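Long-range contact in uroporphyrinogen III synthase (Thermus thermophilus, PDB 1WCW), which probably closes the linear tetrapyrrole hydroxymethylbilane into uroporphyrinogen III, the macrocyclic precursor of haem and related pigments: residues 21-31 with 245-253. Sequence-based numbering, arbitrary orientation.
Sequences AFKALAEKLGF and LGSLLQGFK
Leu249 is the hub where helix 245-253 meets helix 21-28 and the turn after it. Its CG stands anti to the carbonyl carbon, which sends the two methyls into the other helix: CD1 lies against the backbone of Ala26, 3.9 Å from Ala26 N, and CD2 meets Phe22 CE1 at 4.0 Å, the two side chains crossing at about a right angle. Packing is tightest at its root, where Leu29 CD1 presses on Leu249 CB at 3.5 Å, closer than usual for two carbons. Phe31 brings the edge of its ring to Leu249 O, while its CZ reaches Phe252 CD2 at 3.8 Å; these two rings lie nearly parallel, planes 20° apart, but are slid so far that they barely overlap. Phe22, stacked on Tyr13, and Phe31, both touching Val11, and Phe252 on Leu219 carry this buried side onto the five-stranded parallel sheet of a flavodoxin-like alpha/beta domain; segments 21-28 and 245-253 run in roughly the same direction, 36° from parallel. The outer side is looser: Leu25 CD1 only skims Gly246 CA at 4.0 Å. Beyond Leu29, at the far end of the contact, Lys253 passes its CB by Phe31 CZ at 3.8 Å, runs out extended and bends at its last torsion (chi4 87°) to give Leu29 O a hydrogen bond of 2.8 Å from NZ. Replacing Phe31 by an alanine is likely to open a gap between Leu249 and Phe252 and take away the ring against which Lys253 CB rests. Gly30 forms the Schellman motif that ends the first helix; the ammonium thus sits near a helix C-terminus, where the dipole probably welcomes its charge, so a largely apolar interface is closed by one polar tie at its solvent edge.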
loop_
_atom_site.group_PDB
_atom_site.type_symbol
_atom_site.label_atom_id
_atom_site.label_comp_id
_atom_site.label_asym_id
_atom_site.label_seq_id
_atom_site.Cartn_x
_atom_site.Cartn_y
_atom_site.Cartn_z
ATOM N N ALA A 21 -3.750 6.507 -17.041
ATOM C CA ALA A 21 -2.386 6.646 -17.505
ATOM C C ALA A 21 -1.912 5.274 -17.964
ATOM O O ALA A 21 -1.216 5.164 -18.970
ATOM C CB ALA A 21 -1.449 7.192 -16.392
ATOM N N PHE A 22 -2.267 4.232 -17.190
ATOM C CA PHE A 22 -1.861 2.881 -17.559
ATOM C C PHE A 22 -2.365 2.547 -18.962
ATOM O O PHE A 22 -1.625 2.052 -19.820
ATOM C CB PHE A 22 -2.365 1.812 -16.571
ATOM C CG PHE A 22 -2.109 0.414 -17.031
ATOM C CD1 PHE A 22 -0.873 -0.170 -16.874
ATOM C CD2 PHE A 22 -3.130 -0.319 -17.675
ATOM C CE1 PHE A 22 -0.677 -1.521 -17.364
ATOM C CE2 PHE A 22 -2.922 -1.598 -18.141
ATOM C CZ PHE A 22 -1.723 -2.167 -17.969
ATOM N N LYS A 23 -3.653 2.807 -19.231
ATOM C CA LYS A 23 -4.234 2.470 -20.491
ATOM C C LYS A 23 -3.563 3.197 -21.630
ATOM O O LYS A 23 -3.264 2.597 -22.652
ATOM C CB LYS A 23 -5.760 2.817 -20.449
ATOM C CG LYS A 23 -6.464 2.591 -21.770
ATOM C CD LYS A 23 -7.961 2.952 -21.661
ATOM C CE LYS A 23 -8.622 2.780 -23.049
ATOM N NZ LYS A 23 -8.306 3.827 -24.048
ATOM N N ALA A 24 -3.379 4.494 -21.467
ATOM C CA ALA A 24 -2.764 5.295 -22.508
ATOM C C ALA A 24 -1.350 4.850 -22.844
ATOM O O ALA A 24 -1.012 4.705 -24.012
ATOM C CB ALA A 24 -2.767 6.776 -22.105
ATOM N N LEU A 25 -0.521 4.632 -21.829
ATOM C CA LEU A 25 0.835 4.243 -22.014
ATOM C C LEU A 25 0.880 2.840 -22.615
ATOM O O LEU A 25 1.627 2.551 -23.565
ATOM C CB LEU A 25 1.529 4.246 -20.658
ATOM C CG LEU A 25 2.947 4.800 -20.544
ATOM C CD1 LEU A 25 3.847 4.184 -21.612
ATOM C CD2 LEU A 25 2.848 6.287 -20.731
ATOM N N ALA A 26 0.072 1.896 -22.100
ATOM C CA ALA A 26 0.083 0.572 -22.670
ATOM C C ALA A 26 -0.267 0.563 -24.155
ATOM O O ALA A 26 0.397 -0.143 -24.938
ATOM C CB ALA A 26 -0.891 -0.356 -21.876
ATOM N N GLU A 27 -1.278 1.311 -24.543
ATOM C CA GLU A 27 -1.651 1.385 -25.941
ATOM C C GLU A 27 -0.498 1.947 -26.770
ATOM O O GLU A 27 -0.231 1.437 -27.883
ATOM C CB GLU A 27 -2.857 2.296 -26.108
ATOM C CG GLU A 27 -4.143 1.717 -25.530
ATOM C CD GLU A 27 -5.327 2.689 -25.556
ATOM O OE1 GLU A 27 -5.118 3.915 -25.374
ATOM O OE2 GLU A 27 -6.487 2.228 -25.725
ATOM N N LYS A 28 0.157 2.989 -26.275
ATOM C CA LYS A 28 1.306 3.587 -27.046
ATOM C C LYS A 28 2.459 2.619 -27.200
ATOM O O LYS A 28 3.230 2.662 -28.201
ATOM C CB LYS A 28 1.792 4.868 -26.347
ATOM C CG LYS A 28 0.814 6.009 -26.414
ATOM C CD LYS A 28 1.376 7.279 -25.799
ATOM C CE LYS A 28 0.345 8.414 -25.952
ATOM N NZ LYS A 28 0.710 9.627 -25.131
ATOM N N LEU A 29 2.598 1.687 -26.283
ATOM C CA LEU A 29 3.680 0.697 -26.348
ATOM C C LEU A 29 3.297 -0.554 -27.100
ATOM O O LEU A 29 4.077 -1.495 -27.198
ATOM C CB LEU A 29 4.132 0.353 -24.906
ATOM C CG LEU A 29 4.750 1.530 -24.155
ATOM C CD1 LEU A 29 5.073 1.133 -22.728
ATOM C CD2 LEU A 29 6.014 2.011 -24.855
ATOM N N GLY A 30 2.090 -0.585 -27.616
ATOM C CA GLY A 30 1.656 -1.764 -28.370
ATOM C C GLY A 30 0.987 -2.890 -27.605
ATOM O O GLY A 30 0.743 -3.975 -28.127
ATOM N N PHE A 31 0.683 -2.638 -26.339
ATOM C CA PHE A 31 -0.038 -3.649 -25.557
ATOM C C PHE A 31 -1.543 -3.432 -25.578
ATOM O O PHE A 31 -2.006 -2.352 -25.898
ATOM C CB PHE A 31 0.394 -3.550 -24.085
ATOM C CG PHE A 31 1.854 -3.895 -23.790
ATOM C CD1 PHE A 31 2.756 -2.929 -23.347
ATOM C CD2 PHE A 31 2.292 -5.211 -23.850
ATOM C CE1 PHE A 31 4.068 -3.280 -22.961
ATOM C CE2 PHE A 31 3.608 -5.570 -23.466
ATOM C CZ PHE A 31 4.474 -4.572 -23.023
ATOM N N LEU A 245 5.002 4.258 -14.667
ATOM C CA LEU A 245 4.299 3.202 -15.410
ATOM C C LEU A 245 4.947 2.948 -16.787
ATOM O O LEU A 245 4.903 1.830 -17.350
ATOM C CB LEU A 245 2.787 3.550 -15.561
ATOM C CG LEU A 245 1.992 3.366 -14.256
ATOM C CD1 LEU A 245 0.589 3.805 -14.479
ATOM C CD2 LEU A 245 2.021 1.912 -13.779
ATOM N N GLY A 246 5.653 3.944 -17.272
ATOM C CA GLY A 246 6.328 3.809 -18.543
ATOM C C GLY A 246 7.514 2.888 -18.330
ATOM O O GLY A 246 7.825 2.106 -19.257
ATOM N N SER A 247 8.159 2.964 -17.168
ATOM C CA SER A 247 9.316 2.131 -16.901
ATOM C C SER A 247 8.901 0.649 -16.731
ATOM O O SER A 247 9.568 -0.301 -17.195
ATOM C CB SER A 247 10.059 2.636 -15.646
ATOM O OG SER A 247 11.132 1.792 -15.290
ATOM N N LEU A 248 7.806 0.465 -16.003
ATOM C CA LEU A 248 7.296 -0.852 -15.738
ATOM C C LEU A 248 7.004 -1.577 -17.036
ATOM O O LEU A 248 7.470 -2.714 -17.295
ATOM C CB LEU A 248 6.008 -0.670 -14.985
ATOM C CG LEU A 248 5.161 -1.932 -14.888
ATOM C CD1 LEU A 248 5.961 -2.913 -14.066
ATOM C CD2 LEU A 248 3.812 -1.600 -14.230
ATOM N N LEU A 249 6.245 -0.896 -17.853
ATOM C CA LEU A 249 5.828 -1.460 -19.110
ATOM C C LEU A 249 6.920 -1.669 -20.104
ATOM O O LEU A 249 6.994 -2.715 -20.757
ATOM C CB LEU A 249 4.722 -0.644 -19.759
ATOM C CG LEU A 249 3.435 -0.730 -18.926
ATOM C CD1 LEU A 249 2.426 0.360 -19.390
ATOM C CD2 LEU A 249 2.827 -2.114 -19.111
ATOM N N GLN A 250 7.849 -0.693 -20.180
ATOM C CA GLN A 250 8.935 -0.821 -21.100
ATOM C C GLN A 250 9.954 -1.822 -20.654
ATOM O O GLN A 250 10.509 -2.583 -21.466
ATOM C CB GLN A 250 9.608 0.529 -21.325
ATOM C CG GLN A 250 8.594 1.477 -21.848
ATOM C CD GLN A 250 9.239 2.754 -22.197
ATOM O OE1 GLN A 250 9.929 2.827 -23.222
ATOM N NE2 GLN A 250 9.060 3.774 -21.352
ATOM N N GLY A 251 10.181 -1.843 -19.359
ATOM C CA GLY A 251 11.110 -2.826 -18.812
ATOM C C GLY A 251 10.564 -4.246 -19.034
ATOM O O GLY A 251 11.293 -5.183 -19.422
ATOM N N PHE A 252 9.241 -4.413 -18.803
ATOM C CA PHE A 252 8.628 -5.688 -19.111
ATOM C C PHE A 252 8.753 -6.080 -20.589
ATOM O O PHE A 252 9.093 -7.186 -20.896
ATOM C CB PHE A 252 7.152 -5.644 -18.695
ATOM C CG PHE A 252 6.353 -6.844 -19.164
ATOM C CD1 PHE A 252 6.727 -8.131 -18.806
ATOM C CD2 PHE A 252 5.231 -6.668 -19.939
ATOM C CE1 PHE A 252 5.974 -9.205 -19.210
ATOM C CE2 PHE A 252 4.447 -7.785 -20.359
ATOM C CZ PHE A 252 4.825 -9.040 -19.982
ATOM N N LYS A 253 8.470 -5.152 -21.469
ATOM C CA LYS A 253 8.569 -5.420 -22.916
ATOM C C LYS A 253 9.977 -5.902 -23.300
ATOM O O LYS A 253 10.105 -6.929 -24.023
ATOM C CB LYS A 253 8.229 -4.109 -23.607
ATOM C CG LYS A 253 8.094 -4.213 -25.106
ATOM C CD LYS A 253 7.564 -2.833 -25.600
ATOM C CE LYS A 253 7.497 -2.803 -27.089
ATOM N NZ LYS A 253 6.191 -3.342 -27.526
#